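PDB 1UP3: putative cellulase CEL6 from Mycobacterium tuberculosis, which probably hydrolyses internal beta-1,4-glucosidic bonds of cellulose, acting as a family 6 endoglucanase. Local coordinates for residues A[59-64]-A[111-116]; A[142-147]-A[179-184]; A[185-190]-A[199-204]. All blocks are in the same frame, centred on the assembly; numbering follows the deposited sequence.

Interaction 1 of 3, residues A[59-64]-A[111-116]; sequences RYTGAA and SPATII
Thr-61 meets three successive residues with one side chain, OG1 toward Ser-111, CG2 toward Ala-113 and CB near the Pro-112 carbonyl oxygen, and the contact divides into a dry half and a wet one. On the dry half the methyl branch does the work: Thr-61 CG2 lies 4.3 Å from Ala-113 CB, and Leu-108 of helix 94-108 packs against both residues. The chi1 of 61° sets Thr-61 OG1 between its own backbone N and carbonyl carbon, where it bonds to Val-57 O one turn back in the helix, while CG2 swings to the side of the backbone N. OG1 is spent on Val-57 O, and meets Ser-111 CB at 4.0 Å as plain packing. This is helix-on-sheet packing in the distorted, seven-stranded parallel alpha/beta barrel of family 6: helix 50-66, which links strands 42-44 and 72-75, packs against the latter and also touches the start of strand 113-117. The wet half lies where the chain enters that strand, at the partly exposed Ser-111 and Pro-112. A water bridges the two backbones there, donating to Thr-61 O at 2.9 Å and to Pro-112 O at 2.7 Å. Tyr-60, just before Thr-61, stacks on Tyr-42 and meets Tyr-11 edge-to-face; with Arg-59 and Ala-63 it lines a pocket holding a polyethylene glycol ether.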
ATOM      1  N   ARG A  59      14.316 -12.900  -0.176  1.00  7.20           N
ATOM      2  CA  ARG A  59      13.564 -14.124   0.128  1.00  7.61           C
ATOM      3  C   ARG A  59      12.163 -14.009  -0.450  1.00  7.01           C
ATOM      4  O   ARG A  59      11.668 -14.916  -1.107  1.00  7.62           O
ATOM      5  CB  ARG A  59      13.483 -14.327   1.654  1.00  8.32           C
ATOM      6  CG  ARG A  59      12.708 -15.513   2.109  1.00 11.82           C
ATOM      7  CD  ARG A  59      12.663 -15.603   3.625  1.00 12.82           C
ATOM      8  NE  ARG A  59      11.915 -16.760   4.068  1.00 15.71           N
ATOM      9  CZ  ARG A  59      10.600 -16.784   4.174  1.00 20.23           C
ATOM     10  NH1 ARG A  59       9.885 -15.713   3.885  1.00 20.19           N
ATOM     11  NH2 ARG A  59       9.991 -17.882   4.581  1.00 21.13           N
ATOM     12  N   TYR A  60      11.513 -12.883  -0.194  1.00  7.72           N
ATOM     13  CA  TYR A  60      10.114 -12.718  -0.613  1.00  7.11           C
ATOM     14  C   TYR A  60       9.994 -12.643  -2.141  1.00  7.64           C
ATOM     15  O   TYR A  60       9.126 -13.329  -2.742  1.00  7.25           O
ATOM     16  CB  TYR A  60       9.509 -11.471   0.046  1.00  7.59           C
ATOM     17  CG  TYR A  60       7.993 -11.442  -0.050  1.00  8.20           C
ATOM     18  CD1 TYR A  60       7.204 -12.053   0.929  1.00 11.79           C
ATOM     19  CD2 TYR A  60       7.354 -10.740  -1.038  1.00 10.53           C
ATOM     20  CE1 TYR A  60       5.837 -12.016   0.858  1.00 10.59           C
ATOM     21  CE2 TYR A  60       5.962 -10.698  -1.104  1.00  8.99           C
ATOM     22  CZ  TYR A  60       5.226 -11.345  -0.160  1.00 12.14           C
ATOM     23  OH  TYR A  60       3.836 -11.293  -0.182  1.00 12.83           O
ATOM     24  N   THR A  61      10.857 -11.868  -2.777  1.00  6.95           N
ATOM     25  CA  THR A  61      10.787 -11.723  -4.236  1.00  7.71           C
ATOM     26  C   THR A  61      11.188 -13.037  -4.927  1.00  7.98           C
ATOM     27  O   THR A  61      10.639 -13.429  -5.953  1.00  7.35           O
ATOM     28  CB  THR A  61      11.591 -10.555  -4.779  1.00  9.23           C
ATOM     29  OG1 THR A  61      12.967 -10.699  -4.478  1.00 12.34           O
ATOM     30  CG2 THR A  61      11.172  -9.247  -4.135  1.00  9.96           C
ATOM     31  N   GLY A  62      12.139 -13.732  -4.338  1.00  7.55           N
ATOM     32  CA  GLY A  62      12.546 -15.028  -4.854  1.00  8.52           C
ATOM     33  C   GLY A  62      11.457 -16.084  -4.704  1.00  6.36           C
ATOM     34  O   GLY A  62      11.277 -16.924  -5.605  1.00  6.62           O
ATOM     35  N   ALA A  63      10.710 -16.057  -3.592  1.00  5.93           N
ATOM     36  CA  ALA A  63       9.595 -16.973  -3.404  1.00  6.85           C
ATOM     37  C   ALA A  63       8.486 -16.699  -4.410  1.00  6.82           C
ATOM     38  O   ALA A  63       7.891 -17.622  -4.964  1.00  6.84           O
ATOM     39  CB  ALA A  63       9.041 -16.883  -1.988  1.00  7.19           C
ATOM     40  N   ALA A  64       8.240 -15.423  -4.664  1.00  6.03           N
ATOM     41  CA  ALA A  64       7.213 -15.053  -5.623  1.00  5.87           C
ATOM     42  C   ALA A  64       7.604 -15.535  -7.016  1.00  6.07           C
ATOM     43  O   ALA A  64       6.791 -16.125  -7.728  1.00  6.39           O
ATOM     44  CB  ALA A  64       6.994 -13.564  -5.584  1.00  5.25           C
ATOM     45  N   SER A 111      15.220  -8.365  -9.695  1.00 10.38           N
ATOM     46  CA  SER A 111      14.034  -9.216  -9.628  0.55 10.05           C
ATOM     47  C   SER A 111      12.735  -8.444  -9.808  1.00  9.35           C
ATOM     48  O   SER A 111      12.645  -7.252  -9.437  1.00  9.97           O
ATOM     49  CB  SER A 111      14.004  -9.977  -8.321  0.55 10.67           C
ATOM     50  OG  SER A 111      15.201 -10.732  -8.192  0.55 12.14           O
ATOM     51  N   PRO A 112      11.714  -9.105 -10.382  1.00  8.10           N
ATOM     52  CA  PRO A 112      10.405  -8.459 -10.542  1.00  7.51           C
ATOM     53  C   PRO A 112       9.776  -8.149  -9.192  1.00  7.84           C
ATOM     54  O   PRO A 112       9.803  -8.976  -8.281  1.00  6.81           O
ATOM     55  CB  PRO A 112       9.566  -9.520 -11.251  1.00  8.96           C
ATOM     56  CG  PRO A 112      10.540 -10.364 -11.888  1.00  8.34           C
ATOM     57  CD  PRO A 112      11.691 -10.463 -10.965  1.00  8.76           C
ATOM     58  N   ALA A 113       9.238  -6.944  -9.053  1.00  6.86           N
ATOM     59  CA  ALA A 113       8.509  -6.569  -7.844  1.00  7.07           C
ATOM     60  C   ALA A 113       7.650  -5.353  -8.151  1.00  7.37           C
ATOM     61  O   ALA A 113       8.004  -4.531  -9.002  1.00  8.91           O
ATOM     62  CB  ALA A 113       9.458  -6.270  -6.647  1.00  7.05           C
ATOM     63  N   THR A 114       6.548  -5.254  -7.442  1.00  7.30           N
ATOM     64  CA  THR A 114       5.728  -4.056  -7.395  1.00  6.36           C
ATOM     65  C   THR A 114       5.945  -3.421  -6.022  1.00  7.33           C
ATOM     66  O   THR A 114       5.889  -4.128  -5.012  1.00  6.03           O
ATOM     67  CB  THR A 114       4.285  -4.465  -7.592  1.00  8.34           C
ATOM     68  OG1 THR A 114       4.111  -5.045  -8.884  1.00 10.66           O
ATOM     69  CG2 THR A 114       3.314  -3.252  -7.529  1.00  7.35           C
ATOM     70  N   ILE A 115       6.313  -2.139  -5.992  1.00  8.26           N
ATOM     71  CA  ILE A 115       6.662  -1.460  -4.749  1.00  8.99           C
ATOM     72  C   ILE A 115       5.741  -0.283  -4.567  1.00  8.81           C
ATOM     73  O   ILE A 115       5.668   0.565  -5.446  1.00  8.91           O
ATOM     74  CB  ILE A 115       8.118  -0.977  -4.724  1.00 10.50           C
ATOM     75  CG1 ILE A 115       9.088  -2.081  -5.186  0.50  8.14           C
ATOM     76  CG2 ILE A 115       8.479  -0.457  -3.316  0.50  9.61           C
ATOM     77  CD1 ILE A 115       9.134  -3.315  -4.326  0.50  6.99           C
ATOM     78  N   ILE A 116       5.043  -0.268  -3.435  1.00  5.50           N
ATOM     79  CA  ILE A 116       4.193   0.841  -3.016  1.00  5.34           C
ATOM     80  C   ILE A 116       5.021   1.655  -1.995  1.00  5.24           C
ATOM     81  O   ILE A 116       5.357   1.173  -0.912  1.00  5.41           O
ATOM     82  CB  ILE A 116       2.913   0.350  -2.382  1.00  5.66           C
ATOM     83  CG1 ILE A 116       2.175  -0.684  -3.268  1.00  7.39           C
ATOM     84  CG2 ILE A 116       2.041   1.547  -1.980  1.00  6.28           C
ATOM     85  CD1 ILE A 116       1.787  -0.125  -4.593  1.00  7.78           C
TER
HETATM   86  O   HOH W   1      10.028 -11.677  -8.241  1.00  8.36           O

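Interaction 2 of 3, residues A[142-147]-A[179-184]; sequences YAVDTL and VGRARG. With SO4 (sulfate ion), chain D.
The type I beta turn 179-182, closed by Ala-182 N to Val-179 O at 3.0 Å, leads into strand 184-187 and sets Arg-181 and Ala-182 against Val-144 and Asp-145 near the end of helix 130-147. The apolar part is carried by one methyl. With CG1 anti to the backbone N (chi1 169°), Val-144 reaches out to Arg-181 CB at 4.0 Å and to Ala-182 CB at 4.2 Å. Strand 153-158 floors this patch, since Val-144 also touches Val-157 and Ala-182 touches Val-155. Toward the surface the Arg-181 chain runs toward Asp-145 and bends at chi3, which brings NE beside Asp-145 OD1, though the N-H points off line. The resulting salt bridge, Arg-181 NE to Asp-145 OD1, is long at 3.4 Å and weak as a hydrogen bond, with an N-H...O angle of 127°; OD1 lies at the edge of the guanidinium, yet the carboxylate plane is turned 68° from it. Two residues on, Arg-183 behaves quite differently: NH1 and NH2 grip O1 and O2 of a sulfate, each at 2.9 Å and nearly straight, while NE pairs with Asp-255. The sulfate probably came from the crystallisation liquor. The contrast suggests that Arg-181 and Asp-145 attract each other mainly through charge at the partly exposed surface, whereas Arg-183, held by two anions, is likely to be fixed in orientation.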
ATOM      1  N   TYR A 142      14.536   9.980  -2.746  1.00  7.84           N
ATOM      2  CA  TYR A 142      15.640   9.044  -2.600  1.00  7.97           C
ATOM      3  C   TYR A 142      15.165   7.601  -2.867  1.00  7.45           C
ATOM      4  O   TYR A 142      15.806   6.843  -3.586  1.00  7.84           O
ATOM      5  CB  TYR A 142      16.257   9.154  -1.209  1.00  9.13           C
ATOM      6  CG  TYR A 142      17.521   8.318  -1.075  1.00  8.32           C
ATOM      7  CD1 TYR A 142      18.718   8.788  -1.534  1.00 12.18           C
ATOM      8  CD2 TYR A 142      17.475   7.025  -0.548  1.00  8.59           C
ATOM      9  CE1 TYR A 142      19.878   8.024  -1.466  1.00 14.40           C
ATOM     10  CE2 TYR A 142      18.641   6.248  -0.461  1.00  9.58           C
ATOM     11  CZ  TYR A 142      19.834   6.764  -0.955  1.00 13.62           C
ATOM     12  OH  TYR A 142      21.030   6.047  -0.907  1.00 14.05           O
ATOM     13  N   ALA A 143      14.006   7.250  -2.311  1.00  7.23           N
ATOM     14  CA  ALA A 143      13.423   5.945  -2.566  1.00  7.10           C
ATOM     15  C   ALA A 143      13.171   5.710  -4.048  1.00  7.87           C
ATOM     16  O   ALA A 143      13.509   4.671  -4.573  1.00  7.61           O
ATOM     17  CB  ALA A 143      12.152   5.776  -1.768  1.00  8.08           C
ATOM     18  N   VAL A 144      12.582   6.670  -4.740  1.00  7.59           N
ATOM     19  CA  VAL A 144      12.307   6.540  -6.151  1.00  8.47           C
ATOM     20  C   VAL A 144      13.605   6.345  -6.906  1.00  9.11           C
ATOM     21  O   VAL A 144      13.743   5.423  -7.721  1.00  9.95           O
ATOM     22  CB  VAL A 144      11.547   7.767  -6.712  1.00  9.97           C
ATOM     23  CG1 VAL A 144      11.505   7.734  -8.230  1.00 11.66           C
ATOM     24  CG2 VAL A 144      10.123   7.825  -6.151  1.00 11.67           C
ATOM     25  N   ASP A 145      14.577   7.221  -6.636  1.00  8.83           N
ATOM     26  CA  ASP A 145      15.840   7.191  -7.385  1.00  9.74           C
ATOM     27  C   ASP A 145      16.601   5.894  -7.173  1.00 10.77           C
ATOM     28  O   ASP A 145      17.298   5.437  -8.088  1.00 11.48           O
ATOM     29  CB  ASP A 145      16.751   8.335  -6.955  1.00  9.42           C
ATOM     30  CG  ASP A 145      16.302   9.709  -7.458  1.00 14.23           C
ATOM     31  OD1 ASP A 145      15.408   9.820  -8.334  1.00 15.85           O
ATOM     32  OD2 ASP A 145      16.900  10.735  -7.049  1.00 18.26           O
ATOM     33  N   THR A 146      16.497   5.304  -5.991  1.00  7.92           N
ATOM     34  CA  THR A 146      17.280   4.108  -5.639  1.00  8.22           C
ATOM     35  C   THR A 146      16.586   2.827  -6.051  1.00  9.03           C
ATOM     36  O   THR A 146      17.219   1.897  -6.556  1.00  9.54           O
ATOM     37  CB  THR A 146      17.557   4.123  -4.153  1.00  8.26           C
ATOM     38  OG1 THR A 146      18.169   5.388  -3.823  1.00  9.66           O
ATOM     39  CG2 THR A 146      18.588   3.075  -3.758  1.00 10.14           C
ATOM     40  N   LEU A 147      15.290   2.751  -5.800  1.00  8.02           N
ATOM     41  CA  LEU A 147      14.525   1.551  -6.089  1.00  8.46           C
ATOM     42  C   LEU A 147      14.389   1.275  -7.584  1.00  8.66           C
ATOM     43  O   LEU A 147      14.373   0.095  -7.982  1.00  8.89           O
ATOM     44  CB  LEU A 147      13.153   1.557  -5.422  1.00  9.31           C
ATOM     45  CG  LEU A 147      13.165   1.624  -3.896  1.00  9.97           C
ATOM     46  CD1 LEU A 147      11.799   2.031  -3.394  1.00 13.01           C
ATOM     47  CD2 LEU A 147      13.633   0.277  -3.301  1.00 13.93           C
ATOM     48  N   VAL A 179       8.221  11.431  -9.718  1.00 11.95           N
ATOM     49  CA  VAL A 179       7.289  10.395 -10.159  1.00 11.17           C
ATOM     50  C   VAL A 179       7.527   9.915 -11.608  1.00 11.22           C
ATOM     51  O   VAL A 179       7.244   8.763 -11.938  1.00 11.24           O
ATOM     52  CB  VAL A 179       5.817  10.852  -9.961  1.00 11.21           C
ATOM     53  CG1 VAL A 179       5.478  12.012 -10.897  1.00 10.63           C
ATOM     54  CG2 VAL A 179       4.837   9.718 -10.160  1.00 13.53           C
ATOM     55  N   GLY A 180       8.022  10.816 -12.450  1.00 11.82           N
ATOM     56  CA  GLY A 180       8.427  10.518 -13.814  1.00 12.62           C
ATOM     57  C   GLY A 180       9.417   9.379 -13.988  1.00 12.57           C
ATOM     58  O   GLY A 180       9.442   8.734 -15.056  1.00 14.34           O
ATOM     59  N   ARG A 181      10.255   9.148 -12.984  1.00 11.45           N
ATOM     60  CA  ARG A 181      11.222   8.070 -12.981  1.00 11.08           C
ATOM     61  C   ARG A 181      10.578   6.734 -12.558  1.00  9.57           C
ATOM     62  O   ARG A 181      11.064   5.672 -12.888  1.00 11.71           O
ATOM     63  CB  ARG A 181      12.358   8.436 -12.023  1.00 12.36           C
ATOM     64  CG  ARG A 181      13.563   7.552 -12.098  1.00 19.55           C
ATOM     65  CD  ARG A 181      14.809   8.062 -11.363  0.50 22.55           C
ATOM     66  NE  ARG A 181      15.182   9.449 -11.665  0.50 27.26           N
ATOM     67  CZ  ARG A 181      15.716   9.883 -12.809  0.50 32.12           C
ATOM     68  NH1 ARG A 181      15.935   9.058 -13.828  0.50 34.41           N
ATOM     69  NH2 ARG A 181      16.018  11.171 -12.944  0.50 33.23           N
ATOM     70  N   ALA A 182       9.485   6.830 -11.816  1.00  8.66           N
ATOM     71  CA  ALA A 182       8.749   5.654 -11.353  1.00  8.15           C
ATOM     72  C   ALA A 182       7.684   5.287 -12.396  1.00  8.00           C
ATOM     73  O   ALA A 182       7.555   5.944 -13.448  1.00  9.28           O
ATOM     74  CB  ALA A 182       8.117   5.941 -10.028  1.00  7.30           C
ATOM     75  N   ARG A 183       6.913   4.231 -12.131  1.00  7.77           N
ATOM     76  CA  ARG A 183       5.773   3.907 -12.984  1.00  7.40           C
ATOM     77  C   ARG A 183       4.629   4.868 -12.727  1.00  7.65           C
ATOM     78  O   ARG A 183       3.874   5.197 -13.648  1.00  7.47           O
ATOM     79  CB  ARG A 183       5.326   2.455 -12.759  1.00  8.18           C
ATOM     80  CG  ARG A 183       4.147   2.000 -13.584  1.00  7.96           C
ATOM     81  CD  ARG A 183       4.364   2.053 -15.095  1.00  8.58           C
ATOM     82  NE  ARG A 183       3.161   1.632 -15.801  1.00  7.84           N
ATOM     83  CZ  ARG A 183       2.998   1.631 -17.102  1.00 11.30           C
ATOM     84  NH1 ARG A 183       3.988   2.009 -17.901  1.00 12.04           N
ATOM     85  NH2 ARG A 183       1.844   1.224 -17.622  1.00  9.94           N
ATOM     86  N   GLY A 184       4.464   5.276 -11.472  1.00  7.56           N
ATOM     87  CA  GLY A 184       3.427   6.231 -11.131  1.00  6.78           C
ATOM     88  C   GLY A 184       3.148   6.297  -9.645  1.00  5.73           C
ATOM     89  O   GLY A 184       4.052   6.468  -8.819  1.00  7.12           O
TER
HETATM   90  S   SO4 D 386       2.038   1.974 -21.337  1.00 37.88           S
HETATM   91  O1  SO4 D 386       3.377   2.126 -20.764  1.00 35.04           O
HETATM   92  O2  SO4 D 386       1.061   1.365 -20.431  1.00 34.10           O
HETATM   93  O3  SO4 D 386       2.129   1.081 -22.502  1.00 38.24           O
HETATM   94  O4  SO4 D 386       1.568   3.285 -21.791  1.00 37.62           O

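Interaction 3 of 3, residues A[185-190]-A[199-204]; sequences FSLNVS and IGYGEA
Phe-185 and Leu-187 both lean on Gly-202, and Leu-187 goes on to touch the ring of Tyr-201. The leucine is an extended fork: CG sits beside the backbone N, and a chi2 of 175° puts CD1 anti to CA, directed at Gly-202, and turns CD2 to Tyr-201. CD1 settles on the bare backbone of Gly-202, 3.7 Å from its CA, an approach possible because that residue carries no side chain. CD2 comes to the ring edge of Tyr-201, 3.7 Å from its CD2, with the two side chains lying at a slant to each other. In Phe-185 the less roomy chi1 of 59°, with CG between backbone N and carbonyl carbon, aims the ring at the helix, and chi2 turns it edge-on to Gly-202: CZ is 3.5 Å from Gly-202 O, which lies near the ring plane, and CE2 is 4.0 Å from Gly-202 CA. The setting is a beta-alpha-beta unit, in which strand 184-187 is followed by helix 195-208 and strand 213-217; the short strand and helix segments run nearly antiparallel, at 157°, with axes 9.8 Å apart. Tyr-201 is tethered at the far end of its ring by a hydrogen bond from the hydroxyl to Leu-165 O. The Phe-185 ring also meets that of Tyr-214 on the neighbouring strand. Beyond the end of strand 184-187, Val-189 touches a glucose unit of the bound glycan.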
ATOM      1  N   PHE A 185       1.869   6.207  -9.309  1.00  5.71           N
ATOM      2  CA  PHE A 185       1.422   6.448  -7.949  1.00  4.64           C
ATOM      3  C   PHE A 185       0.302   5.491  -7.503  1.00  4.52           C
ATOM      4  O   PHE A 185      -0.282   4.801  -8.316  1.00  4.88           O
ATOM      5  CB  PHE A 185       0.955   7.938  -7.815  1.00  5.49           C
ATOM      6  CG  PHE A 185      -0.159   8.302  -8.749  1.00  5.10           C
ATOM      7  CD1 PHE A 185       0.118   8.692 -10.050  1.00  5.04           C
ATOM      8  CD2 PHE A 185      -1.500   8.286  -8.335  1.00  5.66           C
ATOM      9  CE1 PHE A 185      -0.901   9.044 -10.928  1.00  5.91           C
ATOM     10  CE2 PHE A 185      -2.504   8.662  -9.220  1.00  5.62           C
ATOM     11  CZ  PHE A 185      -2.209   9.005 -10.521  1.00  4.54           C
ATOM     12  N   SER A 186       0.038   5.467  -6.191  1.00  5.20           N
ATOM     13  CA  SER A 186      -1.035   4.641  -5.636  1.00  4.74           C
ATOM     14  C   SER A 186      -2.069   5.481  -4.955  1.00  4.98           C
ATOM     15  O   SER A 186      -1.767   6.554  -4.416  1.00  5.01           O
ATOM     16  CB  SER A 186      -0.473   3.569  -4.667  1.00  5.96           C
ATOM     17  OG  SER A 186       0.322   4.162  -3.673  1.00  6.07           O
ATOM     18  N   LEU A 187      -3.303   4.989  -5.003  1.00  4.58           N
ATOM     19  CA  LEU A 187      -4.469   5.648  -4.390  1.00  4.42           C
ATOM     20  C   LEU A 187      -5.278   4.715  -3.499  1.00  4.86           C
ATOM     21  O   LEU A 187      -5.332   3.502  -3.721  1.00  4.26           O
ATOM     22  CB  LEU A 187      -5.411   6.115  -5.479  1.00  4.98           C
ATOM     23  CG  LEU A 187      -4.899   7.144  -6.499  1.00  5.47           C
ATOM     24  CD1 LEU A 187      -5.949   7.390  -7.598  1.00  3.88           C
ATOM     25  CD2 LEU A 187      -4.551   8.435  -5.751  1.00  6.28           C
ATOM     26  N   ASN A 188      -5.944   5.314  -2.516  1.00  4.74           N
ATOM     27  CA  ASN A 188      -6.924   4.630  -1.676  1.00  5.74           C
ATOM     28  C   ASN A 188      -6.343   3.642  -0.679  1.00  4.87           C
ATOM     29  O   ASN A 188      -7.091   2.822  -0.139  1.00  4.85           O
ATOM     30  CB  ASN A 188      -7.972   3.907  -2.545  1.00  5.06           C
ATOM     31  CG  ASN A 188      -9.397   3.953  -1.952  1.00  6.60           C
ATOM     32  OD1 ASN A 188      -9.789   4.902  -1.238  1.00  4.79           O
ATOM     33  ND2 ASN A 188     -10.148   2.905  -2.200  1.00  5.07           N
ATOM     34  N   VAL A 189      -5.023   3.698  -0.454  1.00  4.55           N
ATOM     35  CA  VAL A 189      -4.388   2.705   0.395  1.00  4.95           C
ATOM     36  C   VAL A 189      -4.969   2.772   1.817  1.00  5.49           C
ATOM     37  O   VAL A 189      -4.985   3.831   2.459  1.00  5.28           O
ATOM     38  CB  VAL A 189      -2.813   2.805   0.386  1.00  5.22           C
ATOM     39  CG1 VAL A 189      -2.213   1.831   1.410  1.00  4.69           C
ATOM     40  CG2 VAL A 189      -2.267   2.564  -0.993  1.00  4.83           C
ATOM     41  N   SER A 190      -5.444   1.635   2.301  1.00  4.84           N
ATOM     42  CA  SER A 190      -6.105   1.539   3.569  1.00  6.06           C
ATOM     43  C   SER A 190      -7.376   2.339   3.693  1.00  5.88           C
ATOM     44  O   SER A 190      -7.837   2.518   4.805  1.00  6.45           O
ATOM     45  CB  SER A 190      -5.149   1.858   4.734  1.00  7.59           C
ATOM     46  OG  SER A 190      -3.974   1.099   4.612  1.00  9.61           O
ATOM     47  N   ILE A 199     -10.669   6.426  -9.870  1.00  5.56           N
ATOM     48  CA  ILE A 199     -10.255   6.520 -11.291  1.00  6.52           C
ATOM     49  C   ILE A 199     -10.334   7.964 -11.763  1.00  6.74           C
ATOM     50  O   ILE A 199      -9.426   8.482 -12.430  1.00  6.79           O
ATOM     51  CB  ILE A 199     -11.119   5.595 -12.192  1.00  6.48           C
ATOM     52  CG1 ILE A 199     -10.760   4.118 -11.933  1.00  7.70           C
ATOM     53  CG2 ILE A 199     -10.950   5.938 -13.666  1.00  7.41           C
ATOM     54  CD1 ILE A 199     -11.747   3.142 -12.552  1.00 10.81           C
ATOM     55  N   GLY A 200     -11.423   8.658 -11.430  1.00  5.89           N
ATOM     56  CA  GLY A 200     -11.507  10.047 -11.829  1.00  5.93           C
ATOM     57  C   GLY A 200     -10.353  10.889 -11.282  1.00  6.95           C
ATOM     58  O   GLY A 200      -9.812  11.774 -11.972  1.00  7.56           O
ATOM     59  N   TYR A 201     -10.011  10.639 -10.023  1.00  6.38           N
ATOM     60  CA  TYR A 201      -8.922  11.358  -9.359  1.00  6.56           C
ATOM     61  C   TYR A 201      -7.570  10.986  -9.961  1.00  6.89           C
ATOM     62  O   TYR A 201      -6.742  11.882 -10.252  1.00  5.86           O
ATOM     63  CB  TYR A 201      -8.981  11.033  -7.872  1.00  6.36           C
ATOM     64  CG  TYR A 201      -8.023  11.761  -6.959  1.00  4.63           C
ATOM     65  CD1 TYR A 201      -8.138  13.137  -6.730  1.00  6.27           C
ATOM     66  CD2 TYR A 201      -7.045  11.067  -6.270  1.00  5.57           C
ATOM     67  CE1 TYR A 201      -7.310  13.800  -5.851  1.00  6.71           C
ATOM     68  CE2 TYR A 201      -6.189  11.718  -5.422  1.00  5.63           C
ATOM     69  CZ  TYR A 201      -6.336  13.079  -5.179  1.00  6.03           C
ATOM     70  OH  TYR A 201      -5.445  13.683  -4.309  1.00  7.49           O
ATOM     71  N   GLY A 202      -7.375   9.688 -10.193  1.00  6.77           N
ATOM     72  CA  GLY A 202      -6.163   9.175 -10.805  1.00  6.11           C
ATOM     73  C   GLY A 202      -5.923   9.710 -12.210  1.00  7.04           C
ATOM     74  O   GLY A 202      -4.811  10.065 -12.591  1.00  7.07           O
ATOM     75  N   GLU A 203      -6.974   9.756 -13.014  1.00  7.16           N
ATOM     76  CA  GLU A 203      -6.816  10.278 -14.353  1.00  8.24           C
ATOM     77  C   GLU A 203      -6.447  11.755 -14.302  1.00  7.58           C
ATOM     78  O   GLU A 203      -5.691  12.208 -15.151  1.00  8.67           O
ATOM     79  CB  GLU A 203      -8.087  10.029 -15.176  1.00  9.14           C
ATOM     80  CG  GLU A 203      -8.354   8.537 -15.451  1.00  9.19           C
ATOM     81  CD  GLU A 203      -7.255   7.798 -16.182  1.00 10.36           C
ATOM     82  OE1 GLU A 203      -6.763   8.343 -17.205  1.00 12.16           O
ATOM     83  OE2 GLU A 203      -6.896   6.646 -15.770  1.00  9.05           O
ATOM     84  N   ALA A 204      -6.980  12.502 -13.339  1.00  7.05           N
ATOM     85  CA  ALA A 204      -6.640  13.919 -13.169  1.00  6.98           C
ATOM     86  C   ALA A 204      -5.171  14.085 -12.804  1.00  7.77           C
ATOM     87  O   ALA A 204      -4.444  14.894 -13.430  1.00  7.79           O
ATOM     88  CB  ALA A 204      -7.514  14.567 -12.148  1.00  8.08           C
TER

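In the fold
The three contacts follow one another along the chain without overlap, each tying a helix to the single parallel sheet or to the turn that feeds it. The centre of interaction 2 lies about 17 Å from those of interactions 1 and 3, which are about 23 Å apart. Interaction 1 uses strand 113-117 and interaction 3 strand 184-187, with strand 153-158 between them. Ile-115 packs on Leu-147 to join interactions 1 and 2, Ile-116 meets Ser-186 to join 1 and 3, and the turn of interaction 2 runs directly into the strand of interaction 3. The helices pack on the outside of the barrel sheet, and the segment after strand 184-187 carries Val-189 to the bound glycan.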